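Local atomic coordinates of conserved protein with 2 CBS domains (Pyrobaculum aerophilum, PDB entry 2RIH), a protein that binds AMP through a tandem pair of CBS domains (a Bateman module) and probably serves as an adenine-nucleotide sensor in a hyperthermophilic archaeon. Residues V51-E56 against N78-V83; V16-T21 against G37-T42; E9-P14 against E112-L117; T23-A28 against L67-P72; D87-A92 against L130-A135. One frame throughout, in Å; residues are numbered along the deposited sequence.

Contact 2 closes first along the chain, pairing parallel strands 16-19 and 38-43; then contact 4, whose segments alternate with those of contacts 1 and 2; then contact 1, whose strand 50-55 lies beside 38-43 in the same sheet, its centre about 9 Å from that of contact 2. Contact 4 sits on helix 24-34, against which L18 and A39 of contact 2 pack. Contact 3 ties the N-terminal segment to strand 113-118 of the second sheet, where V116 meets L38 and V40. Contact 5 joins helices 89-99 and 126-134, about 35 Å from contact 4 between centres. AMP-site residues gather near the middle, in contacts 1 and 2, and contacts 4 and 5 carry subunit contacts at both ends.

Contact 1: V51-E56 against N78-V83; sequences VAVVSE and NSPITV. With SO4 (sulfate ion), chain C.
V53 and N78 pair their backbones in a single antiparallel bridge, a hydrogen-bonded pair that fastens the loop leading from helix 56-64 to strand 82-84 to edge strand 50-55 of the first CBS motif. V53 N gives its hydrogen to N78 O at 2.8 Å, and N78 N returns a bond to V53 O; both donors lie in the plane of the carbonyl they meet. The branched V53 side chain serves both neighbours: CG2 reaches N78 CB at 4.0 Å, while CG1, anti to the carbonyl carbon (chi1 -61°), is 4.1 Å from P80 CB. P80 suits this place because its ring lies against the backbone, CG 3.5 Å from A52 N, as the chain turns away from the strand. Cutting V53 back to an alanine is likely to leave the P80 ring and N78 CB without their apolar partner, opening a gap between strand and loop. V53 also packs on V105 and L38.

In the next shell, D58 receives hydrogen bonds from N78 ND2 and S55 N, a shared carboxylate that fixes the amide beside the strand end. S55, N78 and D58 belong to one AMP site. A sulfate, probably from the crystallisation liquor and also bonded by R102 and H103, lies among residues of that site, and S55 OG donates to its O4 at 2.8 Å.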
# COMPACT_ATOMS: atom_id res chain seq x y z
N VAL A 51 15.25 6.12 12.69
CA VAL A 51 15.96 4.89 13.07
C VAL A 51 15.25 3.65 12.54
O VAL A 51 15.86 2.60 12.38
CB VAL A 51 16.20 4.81 14.60
CG1 VAL A 51 17.09 5.99 15.06
CG2 VAL A 51 14.88 4.80 15.37
N ALA A 52 13.97 3.78 12.22
CA ALA A 52 13.21 2.64 11.74
C ALA A 52 11.93 3.11 11.10
O ALA A 52 11.53 4.26 11.26
CB ALA A 52 12.89 1.69 12.91
N VAL A 53 11.29 2.20 10.36
CA VAL A 53 9.99 2.44 9.77
C VAL A 53 9.05 1.28 10.07
O VAL A 53 9.47 0.12 10.17
CB VAL A 53 10.07 2.70 8.24
CG1 VAL A 53 10.92 3.93 7.97
CG2 VAL A 53 10.62 1.47 7.48
N VAL A 54 7.77 1.62 10.23
CA VAL A 54 6.69 0.66 10.40
C VAL A 54 5.58 1.03 9.43
O VAL A 54 5.05 2.14 9.48
CB VAL A 54 6.12 0.68 11.84
CG1 VAL A 54 5.01 -0.36 11.99
CG2 VAL A 54 7.22 0.43 12.85
N SER A 55 5.25 0.12 8.52
CA SER A 55 4.14 0.35 7.60
C SER A 55 2.94 -0.49 8.00
O SER A 55 3.03 -1.40 8.83
CB SER A 55 4.55 0.04 6.17
OG SER A 55 4.85 -1.33 6.03
N GLU A 56 1.81 -0.15 7.40
CA GLU A 56 0.58 -0.93 7.53
C GLU A 56 0.79 -2.40 7.17
O GLU A 56 0.10 -3.28 7.68
CB GLU A 56 -0.52 -0.31 6.66
CG GLU A 56 -0.21 -0.27 5.18
CD GLU A 56 -1.18 0.60 4.41
OE1 GLU A 56 -0.75 1.22 3.43
OE2 GLU A 56 -2.36 0.67 4.78
N ASN A 78 11.44 -1.91 10.36
CA ASN A 78 12.46 -2.17 9.34
C ASN A 78 13.42 -0.99 9.28
O ASN A 78 13.08 0.11 9.70
CB ASN A 78 11.80 -2.34 7.98
CG ASN A 78 10.80 -3.46 7.96
OD1 ASN A 78 11.15 -4.62 8.14
ND2 ASN A 78 9.54 -3.12 7.75
N SER A 79 14.61 -1.24 8.75
CA SER A 79 15.60 -0.17 8.56
C SER A 79 15.08 0.83 7.54
O SER A 79 14.48 0.43 6.53
CB SER A 79 16.94 -0.75 8.10
OG SER A 79 17.96 0.21 8.23
N PRO A 80 15.28 2.14 7.79
CA PRO A 80 14.77 3.12 6.82
C PRO A 80 15.50 3.11 5.47
O PRO A 80 16.74 3.21 5.42
CB PRO A 80 14.98 4.47 7.54
CG PRO A 80 15.25 4.14 8.95
CD PRO A 80 15.93 2.81 8.92
N ILE A 81 14.74 2.96 4.40
CA ILE A 81 15.25 3.11 3.04
C ILE A 81 14.98 4.57 2.65
O ILE A 81 13.82 4.99 2.53
CB ILE A 81 14.58 2.15 2.02
CG1 ILE A 81 14.72 0.68 2.47
CG2 ILE A 81 15.17 2.37 0.61
CD1 ILE A 81 16.15 0.22 2.83
N THR A 82 16.05 5.32 2.46
CA THR A 82 15.93 6.76 2.31
C THR A 82 16.34 7.29 0.94
O THR A 82 17.12 6.66 0.22
CB THR A 82 16.80 7.50 3.35
OG1 THR A 82 18.18 7.21 3.10
CG2 THR A 82 16.44 7.09 4.79
N VAL A 83 15.81 8.46 0.61
CA VAL A 83 16.29 9.27 -0.50
C VAL A 83 16.45 10.69 0.01
O VAL A 83 15.92 11.04 1.06
CB VAL A 83 15.32 9.26 -1.72
CG1 VAL A 83 15.26 7.88 -2.33
CG2 VAL A 83 13.93 9.76 -1.33
S SO4 C . 5.27 -0.75 2.30
O1 SO4 C . 5.30 -1.61 1.12
O2 SO4 C . 6.07 0.45 2.03
O3 SO4 C . 3.91 -0.31 2.59
O4 SO4 C . 5.81 -1.49 3.41

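Contact 2: V16-T21 against G37-T42; sequences VSLPET and GLAVLT. With SO4 (sulfate ion), chain D.
Strands 16-19 and 38-42 run parallel, their short axes 4.5 Å apart at closest approach and 35° from alignment, with backbone bonds that alternate from one strand to the other. V40 N donates to V16 O at 2.8 Å, L18 N to V40 O, T42 N to L18 O, and E20 N to T42 O.

V16, L18, A39 and L41 share one face. V16 CG1 lies 3.8 Å from A39 CB, because chi1 of 171° turns that branch away from the backbone N; L18 CD1 approaches the same methyl at 4.0 Å, and L18 CB meets L41 CD2. A small alanine suits this spot, since V27 and L31 of helix 24-34, the crossover helix of this beta-alpha-beta unit, pack on it. S17 and V40 occupy the opposite face and look to L113 of the second motif. There T42 CG2 touches S17 CB, while a water joins S17 OG to T42 OG1. Another water bridges the start of the pair, taking the hydrogen of V16 N and giving one to L38 O.

At the strand entrance G37 N binds a sulfate oxygen at 2.8 Å, with H103 and S118 of this chain and R57 of the second subunit around the same ion. V16, G37 and L38 bind AMP, and the sulfate is consistent with an anion-binding pocket there in which a backbone N-H is one of the donors.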
# COMPACT_ATOMS: atom_id res chain seq x y z
N VAL A 16 4.37 11.04 9.36
CA VAL A 16 3.99 10.44 10.63
C VAL A 16 5.27 9.90 11.28
O VAL A 16 5.93 9.01 10.74
CB VAL A 16 2.98 9.29 10.44
CG1 VAL A 16 2.78 8.54 11.75
CG2 VAL A 16 1.67 9.83 9.93
N SER A 17 5.64 10.48 12.41
CA SER A 17 6.77 9.98 13.16
C SER A 17 6.39 9.80 14.62
O SER A 17 5.60 10.57 15.16
CB SER A 17 7.99 10.89 13.02
OG SER A 17 7.76 12.16 13.62
N LEU A 18 6.96 8.77 15.24
CA LEU A 18 6.75 8.48 16.64
C LEU A 18 8.12 8.13 17.23
O LEU A 18 9.01 7.70 16.51
CB LEU A 18 5.78 7.31 16.81
CG LEU A 18 4.33 7.48 16.35
CD1 LEU A 18 4.16 7.14 14.86
CD2 LEU A 18 3.41 6.62 17.19
N PRO A 19 8.30 8.36 18.54
CA PRO A 19 9.55 7.89 19.13
C PRO A 19 9.71 6.37 19.03
O PRO A 19 8.71 5.64 18.93
CB PRO A 19 9.47 8.35 20.59
CG PRO A 19 8.05 8.69 20.84
CD PRO A 19 7.43 9.03 19.52
N GLU A 20 10.95 5.92 19.03
CA GLU A 20 11.31 4.51 18.89
C GLU A 20 10.70 3.56 19.94
O GLU A 20 10.72 2.35 19.74
CB GLU A 20 12.83 4.35 18.87
CG GLU A 20 13.56 4.91 20.10
CD GLU A 20 15.05 4.62 20.05
OE1 GLU A 20 15.84 5.56 20.18
OE2 GLU A 20 15.42 3.45 19.87
N THR A 21 10.20 4.12 21.04
CA THR A 21 9.54 3.36 22.11
C THR A 21 8.04 3.13 21.85
O THR A 21 7.36 2.48 22.66
CB THR A 21 9.65 4.12 23.45
OG1 THR A 21 9.28 5.49 23.24
CG2 THR A 21 11.07 4.07 23.99
N GLY A 37 0.37 5.28 5.04
CA GLY A 37 0.71 3.89 5.30
C GLY A 37 2.07 3.60 5.89
O GLY A 37 2.37 2.44 6.17
N LEU A 38 2.90 4.62 6.06
CA LEU A 38 4.22 4.44 6.67
C LEU A 38 4.53 5.47 7.75
O LEU A 38 4.40 6.68 7.54
CB LEU A 38 5.34 4.44 5.62
CG LEU A 38 6.71 4.02 6.15
CD1 LEU A 38 7.22 2.77 5.46
CD2 LEU A 38 7.72 5.15 6.08
N ALA A 39 4.93 4.94 8.92
CA ALA A 39 5.39 5.73 10.05
C ALA A 39 6.91 5.62 10.21
O ALA A 39 7.50 4.56 10.00
CB ALA A 39 4.69 5.25 11.34
N VAL A 40 7.54 6.73 10.58
CA VAL A 40 8.96 6.74 10.88
C VAL A 40 9.17 6.73 12.40
O VAL A 40 8.58 7.54 13.11
CB VAL A 40 9.67 7.97 10.26
CG1 VAL A 40 11.14 8.04 10.68
CG2 VAL A 40 9.55 7.94 8.74
N LEU A 41 9.98 5.80 12.89
CA LEU A 41 10.35 5.79 14.31
C LEU A 41 11.64 6.58 14.42
O LEU A 41 12.57 6.37 13.64
CB LEU A 41 10.51 4.37 14.85
CG LEU A 41 9.26 3.46 14.88
CD1 LEU A 41 9.55 2.21 15.72
CD2 LEU A 41 8.00 4.16 15.39
N THR A 42 11.67 7.54 15.36
CA THR A 42 12.81 8.44 15.49
C THR A 42 13.58 8.18 16.78
O THR A 42 13.05 7.62 17.74
CB THR A 42 12.37 9.93 15.43
OG1 THR A 42 11.41 10.20 16.46
CG2 THR A 42 11.75 10.25 14.07
S SO4 D . -0.07 6.01 1.18
O1 SO4 D . 0.30 5.19 0.04
O2 SO4 D . 0.10 7.41 0.83
O3 SO4 D . -1.46 5.80 1.52
O4 SO4 D . 0.77 5.68 2.31
O HOH W 1 4.44 9.28 7.12
O HOH W 2 8.99 11.58 16.54

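Contact 3: E9-P14 against E112-L117; sequences ELLKRP and ELVGVL
L11 and L10 make an apolar contact with V114 and L117, joining the N-terminal segment ahead of the first strand to edge strand 113-118 of the second sheet, 98 residues further along the chain. L11 is the central piece. Its chi1 of -66° sets CG anti to the carbonyl carbon and carries both methyls to the strand: CD1 meets V114 CG1 at 3.6 Å, the side chains crossing at about a right angle, and CD2 lies over the backbone, 4.1 Å from G115 CA and close to V116 O. Glycine suits that position, for a CB there would point at L11 and collide with its CD2. Further along, L117 CD1 touches L10 CB at 3.7 Å, and the branched end of leucine lets it reach a residue that its CB does not face. L11 also touches V106, and V89 of helix 89-99 lies against L10, so both leucines pack on elements of the second motif.

The polar side of the contact is bridged by water. One water takes the hydrogen of V116 N at 2.9 Å and donates to R13 O; a second donates to both R13 O and V114 O; a third accepts from K12 N and donates to V116 O at 3.3 Å. Edge-strand amides and carbonyls find partners although the loop forms no strand beside them. K12 extends the tie through its salt bridge to D121, an AMP-site residue. A classic beta bulge at V114 and G115, opposite V106, interrupts the strand, and the whole is an N-terminal segment laid across the second CBS motif of a tandem pair.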
# COMPACT_ATOMS: atom_id res chain seq x y z
N GLU A 9 9.29 18.04 -4.13
CA GLU A 9 8.19 18.65 -4.86
C GLU A 9 6.87 17.87 -4.74
O GLU A 9 5.80 18.41 -5.04
CB GLU A 9 8.55 18.80 -6.34
CG GLU A 9 9.76 19.67 -6.60
CD GLU A 9 10.10 19.79 -8.07
OE1 GLU A 9 9.18 20.07 -8.87
OE2 GLU A 9 11.28 19.60 -8.42
N LEU A 10 6.95 16.61 -4.34
CA LEU A 10 5.78 15.74 -4.25
C LEU A 10 5.37 15.42 -2.82
O LEU A 10 4.49 14.59 -2.60
CB LEU A 10 6.05 14.42 -4.99
CG LEU A 10 6.58 14.55 -6.43
CD1 LEU A 10 6.76 13.17 -7.03
CD2 LEU A 10 5.66 15.42 -7.31
N LEU A 11 5.99 16.07 -1.84
CA LEU A 11 5.64 15.84 -0.44
C LEU A 11 4.35 16.58 -0.12
O LEU A 11 4.19 17.74 -0.46
CB LEU A 11 6.79 16.27 0.47
CG LEU A 11 8.08 15.45 0.34
CD1 LEU A 11 9.20 16.06 1.17
CD2 LEU A 11 7.86 14.00 0.75
N LYS A 12 3.43 15.91 0.56
CA LYS A 12 2.09 16.46 0.76
C LYS A 12 1.86 17.00 2.18
O LYS A 12 1.49 18.17 2.32
CB LYS A 12 1.05 15.44 0.30
CG LYS A 12 0.96 15.43 -1.23
CD LYS A 12 0.31 14.21 -1.82
CE LYS A 12 0.40 14.25 -3.36
NZ LYS A 12 1.81 14.09 -3.91
N ARG A 13 2.09 16.18 3.20
CA ARG A 13 1.89 16.57 4.60
C ARG A 13 3.12 16.21 5.44
O ARG A 13 4.00 15.48 4.97
CB ARG A 13 0.66 15.85 5.17
CG ARG A 13 -0.65 16.19 4.48
CD ARG A 13 -1.05 17.65 4.71
NE ARG A 13 -2.32 17.97 4.07
CZ ARG A 13 -2.48 18.28 2.78
NH1 ARG A 13 -3.69 18.55 2.33
NH2 ARG A 13 -1.45 18.33 1.95
N PRO A 14 3.20 16.74 6.68
CA PRO A 14 4.32 16.27 7.49
C PRO A 14 4.26 14.75 7.70
O PRO A 14 3.16 14.17 7.76
CB PRO A 14 4.14 17.03 8.81
CG PRO A 14 3.31 18.22 8.46
CD PRO A 14 2.39 17.74 7.38
N GLU A 112 18.17 14.55 8.37
CA GLU A 112 16.94 14.83 9.09
C GLU A 112 15.74 14.43 8.25
O GLU A 112 15.78 14.54 7.02
CB GLU A 112 16.87 16.30 9.48
CG GLU A 112 18.02 16.75 10.36
CD GLU A 112 18.16 18.26 10.46
OE1 GLU A 112 17.65 18.99 9.58
OE2 GLU A 112 18.79 18.71 11.43
N LEU A 113 14.69 13.98 8.92
CA LEU A 113 13.44 13.60 8.26
C LEU A 113 12.75 14.81 7.65
O LEU A 113 12.51 15.80 8.32
CB LEU A 113 12.51 12.94 9.28
CG LEU A 113 11.12 12.51 8.83
CD1 LEU A 113 11.18 11.42 7.77
CD2 LEU A 113 10.36 12.04 10.05
N VAL A 114 12.45 14.72 6.35
CA VAL A 114 11.72 15.75 5.63
C VAL A 114 10.29 15.28 5.37
O VAL A 114 9.32 16.01 5.56
CB VAL A 114 12.41 16.06 4.28
CG1 VAL A 114 11.69 17.20 3.56
CG2 VAL A 114 13.88 16.40 4.50
N GLY A 115 10.17 14.04 4.93
CA GLY A 115 8.87 13.48 4.64
C GLY A 115 8.96 12.03 4.28
O GLY A 115 10.02 11.39 4.44
N VAL A 116 7.83 11.52 3.82
CA VAL A 116 7.70 10.17 3.32
C VAL A 116 7.00 10.25 1.96
O VAL A 116 5.94 10.87 1.82
CB VAL A 116 6.88 9.28 4.29
CG1 VAL A 116 6.57 7.91 3.65
CG2 VAL A 116 7.61 9.13 5.62
N LEU A 117 7.62 9.64 0.97
CA LEU A 117 7.10 9.60 -0.38
C LEU A 117 6.48 8.22 -0.62
O LEU A 117 7.06 7.20 -0.27
CB LEU A 117 8.25 9.85 -1.37
CG LEU A 117 7.92 10.12 -2.83
CD1 LEU A 117 7.31 11.51 -3.00
CD2 LEU A 117 9.18 9.97 -3.69
O HOH W 3 3.95 13.46 1.99
O HOH W 4 5.43 13.13 4.31
O HOH W 5 6.78 16.49 4.40

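Contact 4: T23-A28 against L67-P72; sequences TIREVA and LDLDGP
The guanidinium of R25 has L69 CB over one face, 3.5 Å from NH2, and the carboxylate of D70 at its edge, where a side-on salt bridge ties the first turn of helix 24-34 to a type I turn, D68 to G71. NE donates to D70 OD1 at 3.0 Å and NH2 to OD2 at 3.1 Å; the two planes stand 44° apart, and both oxygens are met from above the carboxylate. With chi3 at -49° the arginine chain bends, which swings its head back over the turn. A methionine in place of R25 would probably leave the D70 carboxylate without its two-pronged partner on this helix, leaning on R66 of the second subunit instead. The second subunit reinforces the pair, with its R66 also bridging D70 and its V63 carbonyl accepting from R25 NH1.

Behind the charges, I24 suits a buried place: CB lies 3.3 Å from L69 O and CD1 lies near D68 O and P72 O. The turn itself is braced by D68 OD2, which accepts from D70 N in an Asx turn. T23 and E26 close the helix start as a capping box, while I24 N reaches past it to G71 O at 2.9 Å.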
# COMPACT_ATOMS: atom_id res chain seq x y z
N THR A 23 4.35 1.91 20.75
CA THR A 23 3.74 0.60 20.65
C THR A 23 3.20 0.42 19.24
O THR A 23 3.08 1.38 18.49
CB THR A 23 2.60 0.40 21.66
OG1 THR A 23 1.49 1.24 21.31
CG2 THR A 23 3.08 0.69 23.09
N ILE A 24 2.87 -0.82 18.91
CA ILE A 24 2.31 -1.14 17.60
C ILE A 24 0.99 -0.41 17.35
O ILE A 24 0.76 0.10 16.26
CB ILE A 24 2.09 -2.67 17.43
CG1 ILE A 24 3.45 -3.40 17.45
CG2 ILE A 24 1.32 -2.94 16.13
CD1 ILE A 24 3.31 -4.88 17.53
N ARG A 25 0.11 -0.38 18.35
CA ARG A 25 -1.19 0.28 18.20
C ARG A 25 -1.06 1.80 18.15
O ARG A 25 -1.89 2.46 17.51
CB ARG A 25 -2.15 -0.12 19.33
CG ARG A 25 -3.62 0.09 18.95
CD ARG A 25 -4.59 -0.35 20.02
NE ARG A 25 -4.32 -1.69 20.54
CZ ARG A 25 -4.81 -2.83 20.06
NH1 ARG A 25 -5.61 -2.86 19.00
NH2 ARG A 25 -4.48 -3.98 20.64
N GLU A 26 -0.06 2.36 18.82
CA GLU A 26 0.21 3.80 18.74
C GLU A 26 0.54 4.19 17.30
O GLU A 26 0.01 5.18 16.79
CB GLU A 26 1.32 4.23 19.69
CG GLU A 26 0.86 4.33 21.14
CD GLU A 26 2.00 4.44 22.13
OE1 GLU A 26 3.18 4.34 21.72
OE2 GLU A 26 1.73 4.62 23.33
N VAL A 27 1.40 3.39 16.66
CA VAL A 27 1.74 3.59 15.25
C VAL A 27 0.50 3.48 14.37
O VAL A 27 0.26 4.34 13.52
CB VAL A 27 2.81 2.58 14.77
CG1 VAL A 27 2.98 2.66 13.22
CG2 VAL A 27 4.13 2.81 15.50
N ALA A 28 -0.26 2.41 14.56
CA ALA A 28 -1.51 2.20 13.83
C ALA A 28 -2.49 3.36 13.97
O ALA A 28 -3.13 3.75 13.00
CB ALA A 28 -2.18 0.90 14.28
N LEU A 67 0.37 -11.11 17.45
CA LEU A 67 1.25 -10.41 18.38
C LEU A 67 0.44 -9.50 19.30
O LEU A 67 -0.68 -9.07 18.96
CB LEU A 67 2.28 -9.57 17.64
CG LEU A 67 3.20 -10.24 16.63
CD1 LEU A 67 4.23 -9.21 16.14
CD2 LEU A 67 3.88 -11.47 17.22
N ASP A 68 1.03 -9.22 20.45
CA ASP A 68 0.48 -8.23 21.35
C ASP A 68 0.64 -6.88 20.66
O ASP A 68 1.74 -6.32 20.60
CB ASP A 68 1.22 -8.27 22.69
CG ASP A 68 0.63 -7.33 23.73
OD1 ASP A 68 1.11 -7.38 24.88
OD2 ASP A 68 -0.31 -6.56 23.41
N LEU A 69 -0.48 -6.38 20.14
CA LEU A 69 -0.53 -5.11 19.40
C LEU A 69 -0.31 -3.88 20.30
O LEU A 69 -0.13 -2.77 19.81
CB LEU A 69 -1.86 -5.00 18.64
CG LEU A 69 -1.99 -5.57 17.21
CD1 LEU A 69 -0.97 -6.64 16.86
CD2 LEU A 69 -3.43 -6.06 16.98
N ASP A 70 -0.35 -4.08 21.61
CA ASP A 70 0.04 -3.03 22.56
C ASP A 70 1.46 -3.22 23.08
O ASP A 70 1.88 -2.54 24.01
CB ASP A 70 -0.96 -2.98 23.72
CG ASP A 70 -2.32 -2.50 23.28
OD1 ASP A 70 -2.41 -1.36 22.80
OD2 ASP A 70 -3.28 -3.27 23.40
N GLY A 71 2.21 -4.13 22.47
CA GLY A 71 3.63 -4.27 22.72
C GLY A 71 4.42 -3.31 21.83
O GLY A 71 3.85 -2.60 21.01
N PRO A 72 5.75 -3.28 22.01
CA PRO A 72 6.59 -2.38 21.22
C PRO A 72 6.51 -2.59 19.70
O PRO A 72 6.39 -3.74 19.23
CB PRO A 72 8.01 -2.68 21.74
CG PRO A 72 7.92 -3.99 22.40
CD PRO A 72 6.54 -4.07 22.96
O HOH W 6 -0.69 0.65 22.76

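Contact 5: D87-A92 against L130-A135; sequences DPVHVA and LELATA
L132 CD2 fits against the start of helix 89-99, and this is the close-packed part of the contact between that helix and helix 126-134. The methyl lies 3.8 Å from H90 CA and 4.1 Å from V89 CG2, the valine and leucine side chains crossing at about a right angle. Leucine suits the place because chi1 of -61° sets CG anti to the carbonyl carbon and the CD2 branch reaches the helix start, while the short valine allows that approach. V89 also packs on I5 and L10, and L132 on C123 of the second subunit.

Toward solvent the contact thins. A135 sets its CB over one face of the H90 ring, 4.1 Å from the centroid and 28° off the normal, a CH-pi contact; the same methyl is 3.7 Å from H90 CB. The histidine CG sits between the backbone N and carbonyl carbon (chi1 77°), a turn that leaves the ring flat beneath this methyl. On the remaining flank E131 OE2 comes near V89 CG2, yet its polar partners are I5 N and a water that donates to it at 2.9 Å while accepting from H90 N at 3.2 Å.

The C-terminal helix 126-134, which also meets the second subunit, is thus joined to helix 89-99 by apolar touches and one water-mediated link, while OE2 of E131, whose carboxylate probably carries charge, is bonded by I5 N as well.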
# COMPACT_ATOMS: atom_id res chain seq x y z
N ASP A 87 16.97 14.58 -4.46
CA ASP A 87 17.04 13.54 -5.48
C ASP A 87 15.90 13.65 -6.48
O ASP A 87 14.79 14.02 -6.10
CB ASP A 87 16.97 12.14 -4.85
CG ASP A 87 18.29 11.70 -4.25
OD1 ASP A 87 19.34 12.27 -4.61
OD2 ASP A 87 18.27 10.78 -3.40
N PRO A 88 16.18 13.35 -7.76
CA PRO A 88 15.11 13.21 -8.74
C PRO A 88 14.19 12.04 -8.40
O PRO A 88 14.63 11.04 -7.83
CB PRO A 88 15.84 12.96 -10.06
CG PRO A 88 17.21 12.53 -9.68
CD PRO A 88 17.51 13.18 -8.37
N VAL A 89 12.92 12.17 -8.75
CA VAL A 89 11.93 11.17 -8.38
C VAL A 89 12.24 9.75 -8.91
O VAL A 89 11.75 8.78 -8.34
CB VAL A 89 10.51 11.62 -8.80
CG1 VAL A 89 10.13 12.91 -8.07
CG2 VAL A 89 10.40 11.79 -10.31
N HIS A 90 13.05 9.63 -9.97
CA HIS A 90 13.39 8.31 -10.51
C HIS A 90 14.26 7.51 -9.53
O HIS A 90 14.22 6.27 -9.53
CB HIS A 90 14.05 8.40 -11.90
CG HIS A 90 15.49 8.83 -11.89
ND1 HIS A 90 16.52 7.98 -11.57
CD2 HIS A 90 16.07 10.02 -12.19
CE1 HIS A 90 17.67 8.62 -11.66
NE2 HIS A 90 17.43 9.86 -12.04
N VAL A 91 15.03 8.21 -8.70
CA VAL A 91 15.82 7.58 -7.65
C VAL A 91 14.91 6.92 -6.60
O VAL A 91 15.23 5.85 -6.09
CB VAL A 91 16.78 8.58 -6.96
CG1 VAL A 91 17.42 7.95 -5.73
CG2 VAL A 91 17.86 9.04 -7.94
N ALA A 92 13.79 7.57 -6.27
CA ALA A 92 12.83 7.02 -5.30
C ALA A 92 12.11 5.80 -5.88
O ALA A 92 12.02 4.76 -5.21
CB ALA A 92 11.82 8.07 -4.88
N LEU A 130 6.21 10.04 -17.16
CA LEU A 130 7.06 10.31 -18.32
C LEU A 130 8.51 10.39 -17.85
O LEU A 130 9.40 9.76 -18.42
CB LEU A 130 6.63 11.61 -19.00
CG LEU A 130 7.06 11.90 -20.43
CD1 LEU A 130 6.52 10.87 -21.40
CD2 LEU A 130 6.61 13.29 -20.82
N GLU A 131 8.72 11.12 -16.76
CA GLU A 131 10.05 11.29 -16.19
C GLU A 131 10.61 9.97 -15.63
O GLU A 131 11.80 9.70 -15.76
CB GLU A 131 10.03 12.38 -15.12
CG GLU A 131 11.36 13.03 -14.92
CD GLU A 131 11.27 14.28 -14.09
OE1 GLU A 131 10.74 15.28 -14.59
OE2 GLU A 131 11.76 14.25 -12.94
N LEU A 132 9.75 9.15 -15.02
CA LEU A 132 10.16 7.80 -14.62
C LEU A 132 10.52 6.92 -15.83
O LEU A 132 11.42 6.10 -15.75
CB LEU A 132 9.06 7.09 -13.81
CG LEU A 132 8.59 7.69 -12.49
CD1 LEU A 132 7.57 6.75 -11.83
CD2 LEU A 132 9.75 7.97 -11.54
N ALA A 133 9.80 7.09 -16.94
CA ALA A 133 10.01 6.26 -18.12
C ALA A 133 11.31 6.60 -18.87
O ALA A 133 11.92 5.73 -19.49
CB ALA A 133 8.83 6.37 -19.05
N THR A 134 11.72 7.87 -18.81
CA THR A 134 12.91 8.35 -19.51
C THR A 134 14.22 7.86 -18.89
O THR A 134 15.18 7.55 -19.61
CB THR A 134 12.94 9.89 -19.53
OG1 THR A 134 11.67 10.38 -19.96
CG2 THR A 134 14.04 10.40 -20.46
N ALA A 135 14.26 7.80 -17.56
CA ALA A 135 15.46 7.43 -16.80
C ALA A 135 16.09 6.12 -17.28
O ALA A 135 17.30 6.06 -17.54
CB ALA A 135 15.12 7.34 -15.31
O HOH W 7 13.23 11.90 -12.20